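Local coordinates for putative pectin lyase (Geobacillus virus E2, PDB 7CHU), which forms a trimeric tailspike of a deep-sea thermophilic bacteriophage and probably recognises or degrades polysaccharide on the host surface, at residues A[410-416]-A[432-438]; A[382-386]-A[397-403]. All coordinates share one frame; numbering follows the deposited sequence.

Contact 1 (A[410-416]-A[432-438]); sequences RLALFQN and ASFGIQI
The ring of Phe414 swings across to the neighbouring strand and lies against Gly435, its CD1 3.4 Å from Gly435 CA. With CG anti to the carbonyl carbon (chi1 -84°), the ring comes in obliquely beside Gly435, taking up the space next to a residue that has no side chain. Ala412 CB sits over one ring face, offset toward the rim. The end of the Gln437 side chain lies near the edge of the Phe414 ring, the two planes nearly coplanar at 23°. Further along this face the Arg410 side chain runs extended beside that of Gln437, both pointing the same way, while its guanidinium reaches Asp444 in a salt bridge and Gln407 O in a hydrogen bond.

On the opposite face Leu411, Leu413, Ile436 and Ile438 form an aliphatic patch: Ile438 CD1 touches both Leu411 CD2 and Leu413 CD2, at 4.3 Å from each. Six backbone hydrogen bonds hold the antiparallel pair; Leu413 N to Ile436 O, at 2.8 Å, is nearly straight. Beyond the last rung Asn416 closes the ladder twice. Its ND2 donates to Ala432 O (2.7 Å, 174° at the hydrogen), with that oxygen in the amide plane, and its carbonyl O accepts from Ser433 OG at 2.7 Å; both donors stand above the carbonyl planes they approach.

Strand 402-407 flanks 410-415 and strand 446-451 flanks 433-438, continuing a run of antiparallel strands. Val449 and Leu463 of strands 446-451 and 459-469 also touch Phe414, whereas Leu413 and Ile436, on their own face, pack against the same residues of the third subunit.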
ATOM      1  N   ARG A 410      -9.882 -34.167  -4.854  1.00 18.55           N
ATOM      2  CA  ARG A 410      -9.197 -34.372  -6.113  1.00 15.05           C
ATOM      3  C   ARG A 410      -8.864 -33.033  -6.767  1.00 16.88           C
ATOM      4  O   ARG A 410      -9.552 -32.027  -6.556  1.00 18.90           O
ATOM      5  CB  ARG A 410     -10.064 -35.220  -7.042  1.00 18.34           C
ATOM      6  CG  ARG A 410     -10.658 -36.512  -6.398  1.00 18.03           C
ATOM      7  CD  ARG A 410     -11.752 -37.094  -7.302  1.00 21.09           C
ATOM      8  NE  ARG A 410     -12.382 -38.289  -6.742  1.00 18.08           N
ATOM      9  CZ  ARG A 410     -13.373 -38.282  -5.848  1.00 22.97           C
ATOM     10  NH1 ARG A 410     -13.870 -37.134  -5.385  1.00 19.80           N
ATOM     11  NH2 ARG A 410     -13.870 -39.440  -5.402  1.00 24.08           N
ATOM     12  N   LEU A 411      -7.814 -33.029  -7.583  1.00 16.17           N
ATOM     13  CA  LEU A 411      -7.540 -31.878  -8.447  1.00 18.44           C
ATOM     14  C   LEU A 411      -8.407 -32.013  -9.692  1.00 19.33           C
ATOM     15  O   LEU A 411      -8.352 -33.038 -10.385  1.00 19.59           O
ATOM     16  CB  LEU A 411      -6.061 -31.799  -8.820  1.00 13.51           C
ATOM     17  CG  LEU A 411      -5.636 -30.860  -9.955  1.00 15.45           C
ATOM     18  CD1 LEU A 411      -6.077 -29.423  -9.682  1.00 17.82           C
ATOM     19  CD2 LEU A 411      -4.134 -30.933 -10.181  1.00 16.14           C
ATOM     20  N   ALA A 412      -9.251 -31.024  -9.953  1.00 16.03           N
ATOM     21  CA  ALA A 412     -10.245 -31.171 -11.008  1.00 15.66           C
ATOM     22  C   ALA A 412     -10.238 -29.991 -11.973  1.00 18.38           C
ATOM     23  O   ALA A 412     -10.070 -28.832 -11.567  1.00 20.09           O
ATOM     24  CB  ALA A 412     -11.634 -31.352 -10.410  1.00 16.79           C
ATOM     25  N   LEU A 413     -10.440 -30.309 -13.250  1.00 13.54           N
ATOM     26  CA  LEU A 413     -10.464 -29.363 -14.364  1.00 15.14           C
ATOM     27  C   LEU A 413     -11.820 -29.567 -15.024  1.00 17.25           C
ATOM     28  O   LEU A 413     -12.002 -30.536 -15.767  1.00 16.98           O
ATOM     29  CB  LEU A 413      -9.317 -29.618 -15.340  1.00 17.80           C
ATOM     30  CG  LEU A 413      -7.861 -29.532 -14.827  1.00 21.76           C
ATOM     31  CD1 LEU A 413      -7.684 -28.299 -13.958  1.00 27.42           C
ATOM     32  CD2 LEU A 413      -7.416 -30.775 -14.101  1.00 23.07           C
ATOM     33  N   PHE A 414     -12.774 -28.681 -14.728  1.00 12.20           N
ATOM     34  CA  PHE A 414     -14.170 -28.902 -15.081  1.00 16.42           C
ATOM     35  C   PHE A 414     -14.663 -27.801 -16.011  1.00 19.09           C
ATOM     36  O   PHE A 414     -14.301 -26.628 -15.861  1.00 15.13           O
ATOM     37  CB  PHE A 414     -15.077 -28.916 -13.835  1.00 14.99           C
ATOM     38  CG  PHE A 414     -15.161 -30.242 -13.118  1.00 13.90           C
ATOM     39  CD1 PHE A 414     -14.386 -31.335 -13.494  1.00 13.01           C
ATOM     40  CD2 PHE A 414     -16.022 -30.372 -12.032  1.00 13.01           C
ATOM     41  CE1 PHE A 414     -14.504 -32.555 -12.815  1.00 15.35           C
ATOM     42  CE2 PHE A 414     -16.145 -31.581 -11.333  1.00 15.79           C
ATOM     43  CZ  PHE A 414     -15.384 -32.676 -11.727  1.00 14.95           C
ATOM     44  N   GLN A 415     -15.537 -28.185 -16.940  1.00 15.45           N
ATOM     45  CA  GLN A 415     -16.184 -27.261 -17.859  1.00 17.55           C
ATOM     46  C   GLN A 415     -17.695 -27.371 -17.675  1.00 19.67           C
ATOM     47  O   GLN A 415     -18.276 -28.439 -17.900  1.00 17.53           O
ATOM     48  CB  GLN A 415     -15.764 -27.568 -19.299  1.00 16.60           C
ATOM     49  CG  GLN A 415     -16.351 -26.613 -20.321  1.00 20.66           C
ATOM     50  CD  GLN A 415     -15.905 -25.158 -20.084  1.00 21.86           C
ATOM     51  OE1 GLN A 415     -14.761 -24.904 -19.707  1.00 19.39           O
ATOM     52  NE2 GLN A 415     -16.819 -24.207 -20.307  1.00 21.37           N
ATOM     53  N   ASN A 416     -18.320 -26.281 -17.225  1.00 17.64           N
ATOM     54  CA  ASN A 416     -19.773 -26.184 -17.055  1.00 19.73           C
ATOM     55  C   ASN A 416     -20.286 -27.079 -15.931  1.00 19.83           C
ATOM     56  O   ASN A 416     -21.408 -27.589 -15.998  1.00 17.66           O
ATOM     57  CB  ASN A 416     -20.540 -26.489 -18.350  1.00 19.10           C
ATOM     58  CG  ASN A 416     -22.005 -26.041 -18.282  1.00 22.23           C
ATOM     59  OD1 ASN A 416     -22.337 -25.055 -17.606  1.00 22.79           O
ATOM     60  ND2 ASN A 416     -22.892 -26.788 -18.952  1.00 22.56           N
ATOM     61  N   ALA A 432     -23.898 -29.399 -22.064  1.00 21.77           N
ATOM     62  CA  ALA A 432     -23.385 -30.530 -21.297  1.00 21.07           C
ATOM     63  C   ALA A 432     -22.294 -30.067 -20.322  1.00 18.87           C
ATOM     64  O   ALA A 432     -21.925 -28.890 -20.268  1.00 20.01           O
ATOM     65  CB  ALA A 432     -22.845 -31.602 -22.244  1.00 21.26           C
ATOM     66  N   SER A 433     -21.764 -31.012 -19.543  1.00 16.06           N
ATOM     67  CA  SER A 433     -20.649 -30.754 -18.647  1.00 16.65           C
ATOM     68  C   SER A 433     -19.621 -31.860 -18.831  1.00 18.52           C
ATOM     69  O   SER A 433     -19.994 -33.022 -19.023  1.00 16.48           O
ATOM     70  CB  SER A 433     -21.108 -30.723 -17.195  1.00 18.69           C
ATOM     71  OG  SER A 433     -22.259 -29.912 -17.055  1.00 21.21           O
ATOM     72  N   PHE A 434     -18.337 -31.505 -18.777  1.00 13.65           N
ATOM     73  CA  PHE A 434     -17.267 -32.495 -18.860  1.00 17.28           C
ATOM     74  C   PHE A 434     -16.133 -32.052 -17.957  1.00 16.08           C
ATOM     75  O   PHE A 434     -15.976 -30.861 -17.687  1.00 14.20           O
ATOM     76  CB  PHE A 434     -16.752 -32.682 -20.293  1.00 15.43           C
ATOM     77  CG  PHE A 434     -17.687 -33.464 -21.154  1.00 18.45           C
ATOM     78  CD1 PHE A 434     -17.666 -34.865 -21.131  1.00 18.10           C
ATOM     79  CD2 PHE A 434     -18.593 -32.814 -21.968  1.00 15.43           C
ATOM     80  CE1 PHE A 434     -18.553 -35.590 -21.906  1.00 16.52           C
ATOM     81  CE2 PHE A 434     -19.510 -33.531 -22.760  1.00 18.18           C
ATOM     82  CZ  PHE A 434     -19.481 -34.912 -22.749  1.00 15.67           C
ATOM     83  N   GLY A 435     -15.353 -33.022 -17.485  1.00 14.14           N
ATOM     84  CA  GLY A 435     -14.208 -32.688 -16.652  1.00 14.89           C
ATOM     85  C   GLY A 435     -13.239 -33.843 -16.492  1.00 17.56           C
ATOM     86  O   GLY A 435     -13.518 -34.999 -16.853  1.00 16.44           O
ATOM     87  N   ILE A 436     -12.076 -33.491 -15.947  1.00 14.07           N
ATOM     88  CA  ILE A 436     -11.065 -34.433 -15.473  1.00 15.90           C
ATOM     89  C   ILE A 436     -10.886 -34.218 -13.977  1.00 16.69           C
ATOM     90  O   ILE A 436     -10.807 -33.071 -13.515  1.00 14.53           O
ATOM     91  CB  ILE A 436      -9.730 -34.224 -16.202  1.00 15.72           C
ATOM     92  CG1 ILE A 436      -9.897 -34.373 -17.709  1.00 16.19           C
ATOM     93  CG2 ILE A 436      -8.653 -35.198 -15.674  1.00 16.67           C
ATOM     94  CD1 ILE A 436      -8.625 -33.992 -18.480  1.00 19.84           C
ATOM     95  N   GLN A 437     -10.843 -35.304 -13.213  1.00 14.52           N
ATOM     96  CA  GLN A 437     -10.533 -35.201 -11.796  1.00 16.34           C
ATOM     97  C   GLN A 437      -9.424 -36.191 -11.470  1.00 18.15           C
ATOM     98  O   GLN A 437      -9.478 -37.356 -11.886  1.00 15.70           O
ATOM     99  CB  GLN A 437     -11.773 -35.428 -10.927  1.00 18.23           C
ATOM    100  CG  GLN A 437     -12.544 -36.731 -11.185  1.00 15.54           C
ATOM    101  CD  GLN A 437     -13.915 -36.719 -10.505  1.00 21.57           C
ATOM    102  OE1 GLN A 437     -14.596 -35.684 -10.439  1.00 21.89           O
ATOM    103  NE2 GLN A 437     -14.327 -37.870  -9.999  1.00 22.72           N
ATOM    104  N   ILE A 438      -8.412 -35.707 -10.748  1.00 17.00           N
ATOM    105  CA  ILE A 438      -7.175 -36.441 -10.483  1.00 16.37           C
ATOM    106  C   ILE A 438      -7.123 -36.752  -8.990  1.00 19.37           C
ATOM    107  O   ILE A 438      -7.008 -35.843  -8.165  1.00 14.46           O
ATOM    108  CB  ILE A 438      -5.953 -35.633 -10.939  1.00 18.31           C
ATOM    109  CG1 ILE A 438      -6.079 -35.288 -12.432  1.00 15.42           C
ATOM    110  CG2 ILE A 438      -4.657 -36.352 -10.626  1.00 16.15           C
ATOM    111  CD1 ILE A 438      -5.073 -34.212 -12.854  1.00 15.84           C
TER

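Contact 2 (A[382-386]-A[397-403]); sequences NENFF and LGWNRSY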
ATOM      1  N   ASN A 382     -21.519 -12.561 -17.810  1.00 17.25           N
ATOM      2  CA  ASN A 382     -20.367 -12.437 -18.692  1.00 20.29           C
ATOM      3  C   ASN A 382     -19.099 -12.921 -17.989  1.00 15.47           C
ATOM      4  O   ASN A 382     -19.088 -13.164 -16.783  1.00 15.59           O
ATOM      5  CB  ASN A 382     -20.204 -10.983 -19.171  1.00 20.04           C
ATOM      6  CG  ASN A 382     -21.333 -10.552 -20.107  1.00 24.67           C
ATOM      7  OD1 ASN A 382     -21.823 -11.345 -20.914  1.00 26.15           O
ATOM      8  ND2 ASN A 382     -21.770  -9.311 -19.976  1.00 23.68           N
ATOM      9  N   GLU A 383     -18.019 -13.018 -18.763  1.00 14.91           N
ATOM     10  CA  GLU A 383     -16.756 -13.546 -18.243  1.00 19.16           C
ATOM     11  C   GLU A 383     -16.149 -12.624 -17.182  1.00 20.08           C
ATOM     12  O   GLU A 383     -15.936 -11.428 -17.423  1.00 19.44           O
ATOM     13  CB  GLU A 383     -15.749 -13.748 -19.377  1.00 20.30           C
ATOM     14  CG  GLU A 383     -14.329 -14.085 -18.879  1.00 23.85           C
ATOM     15  CD  GLU A 383     -13.336 -14.338 -20.013  1.00 25.10           C
ATOM     16  OE1 GLU A 383     -13.767 -14.703 -21.112  1.00 30.88           O
ATOM     17  OE2 GLU A 383     -12.117 -14.179 -19.826  1.00 21.74           O
ATOM     18  N   ASN A 384     -15.866 -13.194 -16.013  1.00 20.20           N
ATOM     19  CA  ASN A 384     -15.024 -12.584 -14.994  1.00 17.93           C
ATOM     20  C   ASN A 384     -14.018 -13.626 -14.519  1.00 22.01           C
ATOM     21  O   ASN A 384     -14.169 -14.818 -14.783  1.00 19.53           O
ATOM     22  CB  ASN A 384     -15.863 -12.074 -13.840  1.00 16.77           C
ATOM     23  CG  ASN A 384     -16.822 -10.957 -14.272  1.00 18.41           C
ATOM     24  OD1 ASN A 384     -16.491  -9.782 -14.170  1.00 15.81           O
ATOM     25  ND2 ASN A 384     -18.007 -11.328 -14.757  1.00 18.02           N
ATOM     26  N   PHE A 385     -12.994 -13.186 -13.805  1.00 17.42           N
ATOM     27  CA  PHE A 385     -11.849 -14.035 -13.514  1.00 15.82           C
ATOM     28  C   PHE A 385     -11.631 -14.125 -12.012  1.00 18.46           C
ATOM     29  O   PHE A 385     -11.802 -13.143 -11.282  1.00 16.26           O
ATOM     30  CB  PHE A 385     -10.610 -13.469 -14.217  1.00 18.66           C
ATOM     31  CG  PHE A 385      -9.372 -14.302 -14.058  1.00 18.14           C
ATOM     32  CD1 PHE A 385      -9.303 -15.604 -14.574  1.00 14.79           C
ATOM     33  CD2 PHE A 385      -8.257 -13.776 -13.417  1.00 18.58           C
ATOM     34  CE1 PHE A 385      -8.118 -16.381 -14.417  1.00 19.08           C
ATOM     35  CE2 PHE A 385      -7.086 -14.528 -13.275  1.00 20.74           C
ATOM     36  CZ  PHE A 385      -7.031 -15.844 -13.772  1.00 20.06           C
ATOM     37  N   PHE A 386     -11.247 -15.300 -11.533  1.00 14.21           N
ATOM     38  CA  PHE A 386     -10.934 -15.386 -10.113  1.00 14.79           C
ATOM     39  C   PHE A 386      -9.800 -16.365  -9.886  1.00 20.11           C
ATOM     40  O   PHE A 386      -9.633 -17.344 -10.625  1.00 16.98           O
ATOM     41  CB  PHE A 386     -12.145 -15.792  -9.275  1.00 17.30           C
ATOM     42  CG  PHE A 386     -12.676 -17.172  -9.597  1.00 17.88           C
ATOM     43  CD1 PHE A 386     -13.686 -17.334 -10.536  1.00 21.38           C
ATOM     44  CD2 PHE A 386     -12.166 -18.303  -8.946  1.00 21.78           C
ATOM     45  CE1 PHE A 386     -14.183 -18.612 -10.841  1.00 20.66           C
ATOM     46  CE2 PHE A 386     -12.653 -19.584  -9.237  1.00 18.64           C
ATOM     47  CZ  PHE A 386     -13.666 -19.737 -10.184  1.00 20.14           C
ATOM     48  N   LEU A 397      -9.525 -21.523  -9.256  1.00 18.39           N
ATOM     49  CA  LEU A 397      -9.240 -20.652 -10.387  1.00 19.01           C
ATOM     50  C   LEU A 397     -10.345 -20.841 -11.407  1.00 19.71           C
ATOM     51  O   LEU A 397     -10.857 -21.955 -11.570  1.00 19.79           O
ATOM     52  CB  LEU A 397      -7.871 -20.970 -11.006  1.00 21.93           C
ATOM     53  CG  LEU A 397      -7.358 -20.045 -12.113  1.00 25.72           C
ATOM     54  CD1 LEU A 397      -5.834 -20.011 -12.102  1.00 28.89           C
ATOM     55  CD2 LEU A 397      -7.835 -20.472 -13.476  1.00 24.33           C
ATOM     56  N   GLY A 398     -10.739 -19.765 -12.074  1.00 18.12           N
ATOM     57  CA  GLY A 398     -11.778 -19.918 -13.071  1.00 15.64           C
ATOM     58  C   GLY A 398     -12.074 -18.629 -13.801  1.00 23.29           C
ATOM     59  O   GLY A 398     -11.686 -17.525 -13.385  1.00 17.98           O
ATOM     60  N   TRP A 399     -12.749 -18.801 -14.928  1.00 15.41           N
ATOM     61  CA  TRP A 399     -13.332 -17.695 -15.663  1.00 17.17           C
ATOM     62  C   TRP A 399     -14.528 -18.246 -16.414  1.00 21.19           C
ATOM     63  O   TRP A 399     -14.515 -19.398 -16.858  1.00 15.98           O
ATOM     64  CB  TRP A 399     -12.341 -17.058 -16.628  1.00 18.17           C
ATOM     65  CG  TRP A 399     -11.967 -17.981 -17.702  1.00 19.16           C
ATOM     66  CD1 TRP A 399     -12.531 -18.075 -18.953  1.00 18.49           C
ATOM     67  CD2 TRP A 399     -10.942 -18.974 -17.640  1.00 15.23           C
ATOM     68  NE1 TRP A 399     -11.907 -19.079 -19.670  1.00 19.04           N
ATOM     69  CE2 TRP A 399     -10.930 -19.644 -18.885  1.00 16.80           C
ATOM     70  CE3 TRP A 399     -10.036 -19.372 -16.648  1.00 15.52           C
ATOM     71  CZ2 TRP A 399     -10.037 -20.677 -19.163  1.00 17.57           C
ATOM     72  CZ3 TRP A 399      -9.150 -20.394 -16.927  1.00 13.41           C
ATOM     73  CH2 TRP A 399      -9.147 -21.030 -18.172  1.00 19.33           C
ATOM     74  N   ASN A 400     -15.568 -17.424 -16.543  1.00 19.80           N
ATOM     75  CA  ASN A 400     -16.796 -17.910 -17.141  1.00 20.27           C
ATOM     76  C   ASN A 400     -17.229 -19.225 -16.492  1.00 21.52           C
ATOM     77  O   ASN A 400     -17.421 -19.267 -15.276  1.00 22.33           O
ATOM     78  CB  ASN A 400     -16.634 -18.067 -18.644  1.00 21.50           C
ATOM     79  CG  ASN A 400     -17.934 -17.878 -19.348  1.00 29.11           C
ATOM     80  OD1 ASN A 400     -18.796 -17.158 -18.849  1.00 33.44           O
ATOM     81  ND2 ASN A 400     -18.120 -18.551 -20.476  1.00 35.74           N
ATOM     82  N   ARG A 401     -17.369 -20.308 -17.269  1.00 18.96           N
ATOM     83  CA  ARG A 401     -17.757 -21.601 -16.701  1.00 21.65           C
ATOM     84  C   ARG A 401     -16.634 -22.637 -16.792  1.00 18.92           C
ATOM     85  O   ARG A 401     -16.890 -23.850 -16.855  1.00 15.54           O
ATOM     86  CB  ARG A 401     -19.039 -22.108 -17.356  1.00 22.40           C
ATOM     87  CG  ARG A 401     -20.249 -21.248 -17.006  1.00 26.16           C
ATOM     88  CD  ARG A 401     -21.469 -21.571 -17.885  1.00 28.48           C
ATOM     89  NE  ARG A 401     -21.329 -20.995 -19.219  1.00 34.01           N
ATOM     90  CZ  ARG A 401     -21.138 -21.714 -20.322  1.00 39.09           C
ATOM     91  NH1 ARG A 401     -21.073 -23.043 -20.250  1.00 33.25           N
ATOM     92  NH2 ARG A 401     -21.018 -21.099 -21.495  1.00 40.56           N
ATOM     93  N   SER A 402     -15.392 -22.163 -16.757  1.00 15.51           N
ATOM     94  CA  SER A 402     -14.187 -22.993 -16.792  1.00 17.50           C
ATOM     95  C   SER A 402     -13.513 -22.945 -15.422  1.00 17.09           C
ATOM     96  O   SER A 402     -13.163 -21.860 -14.945  1.00 17.16           O
ATOM     97  CB  SER A 402     -13.215 -22.489 -17.873  1.00 16.91           C
ATOM     98  OG  SER A 402     -13.805 -22.506 -19.173  1.00 17.29           O
ATOM     99  N   TYR A 403     -13.355 -24.103 -14.775  1.00 14.36           N
ATOM    100  CA  TYR A 403     -12.987 -24.136 -13.360  1.00 17.19           C
ATOM    101  C   TYR A 403     -11.834 -25.085 -13.088  1.00 16.47           C
ATOM    102  O   TYR A 403     -11.804 -26.210 -13.595  1.00 17.82           O
ATOM    103  CB  TYR A 403     -14.165 -24.564 -12.462  1.00 18.42           C
ATOM    104  CG  TYR A 403     -15.450 -23.826 -12.706  1.00 19.79           C
ATOM    105  CD1 TYR A 403     -15.537 -22.454 -12.515  1.00 22.45           C
ATOM    106  CD2 TYR A 403     -16.581 -24.502 -13.116  1.00 18.17           C
ATOM    107  CE1 TYR A 403     -16.720 -21.780 -12.736  1.00 21.34           C
ATOM    108  CE2 TYR A 403     -17.751 -23.843 -13.346  1.00 19.33           C
ATOM    109  CZ  TYR A 403     -17.829 -22.484 -13.138  1.00 20.91           C
ATOM    110  OH  TYR A 403     -19.023 -21.835 -13.366  1.00 19.10           O
TER
HETATM  111  O   HOH W   1     -17.297 -15.441 -14.979  1.00 19.77           O
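This short antiparallel pairing, followed by a type II' beta turn from Trp399 to Ser402, lies where the parallel strand stacking of the pectate lyase-like beta-helix gives way to antiparallel strands. Strand 385-387 runs parallel to 361-363 on one side and antiparallel to 398-399 on the other. Phe386 and Gly398 form the hydrogen-bonded pair, with Phe386 N to Gly398 O at 2.9 Å and Gly398 N to Phe386 O at 3.0 Å.

The two phenylalanines leave the strand on opposite faces. Phe386 has CG between its backbone N and carbonyl carbon (chi1 63°), which folds the ring across Gly398. Gly398 CA makes a CH-pi contact over the ring face, 3.8 Å from the centroid and 26° off the normal. One corner of that ring, CZ, meets the edge of Tyr403 at CD1. On the other face Phe385 receives Trp399 CB at its ring edge, and Leu397 CD2 is a further apolar neighbour of its CE1.

Glu383 and Trp399 extend side by side, carboxylate and indole planes 47° apart. Lys396 of the second subunit serves both, through a salt bridge to Glu383 OE2 and a cation-pi contact with Trp399, so this face joins the trimer interface. Pairing weakens toward the turn: Asn400 N makes only a weak bond to Asn384 O at 3.4 Å. A water helps bridge the opening strands, accepting from Asn384 N at 2.9 Å and, weakly, from Asn400 N at 3.1 Å.

The two contacts follow one another along the chain, with centres 14 Å apart, and strand 402-407 links them by pairing with 410-415. Contact 2 marks the change from parallel to antiparallel strands, and contact 1 belongs to the antiparallel strands that follow it. They meet directly at the turn end of contact 2: Gln415 OE1 lies 2.6 Å from Ser402 OG, and Asn416 N lies 2.8 Å from Arg401 O, both probable hydrogen bonds. The second subunit spans the junction, its Asp440 forming a salt bridge with Arg401 and a weak hydrogen bond with Gln415 NE2. Both contacts thereby connect the fold to trimer assembly.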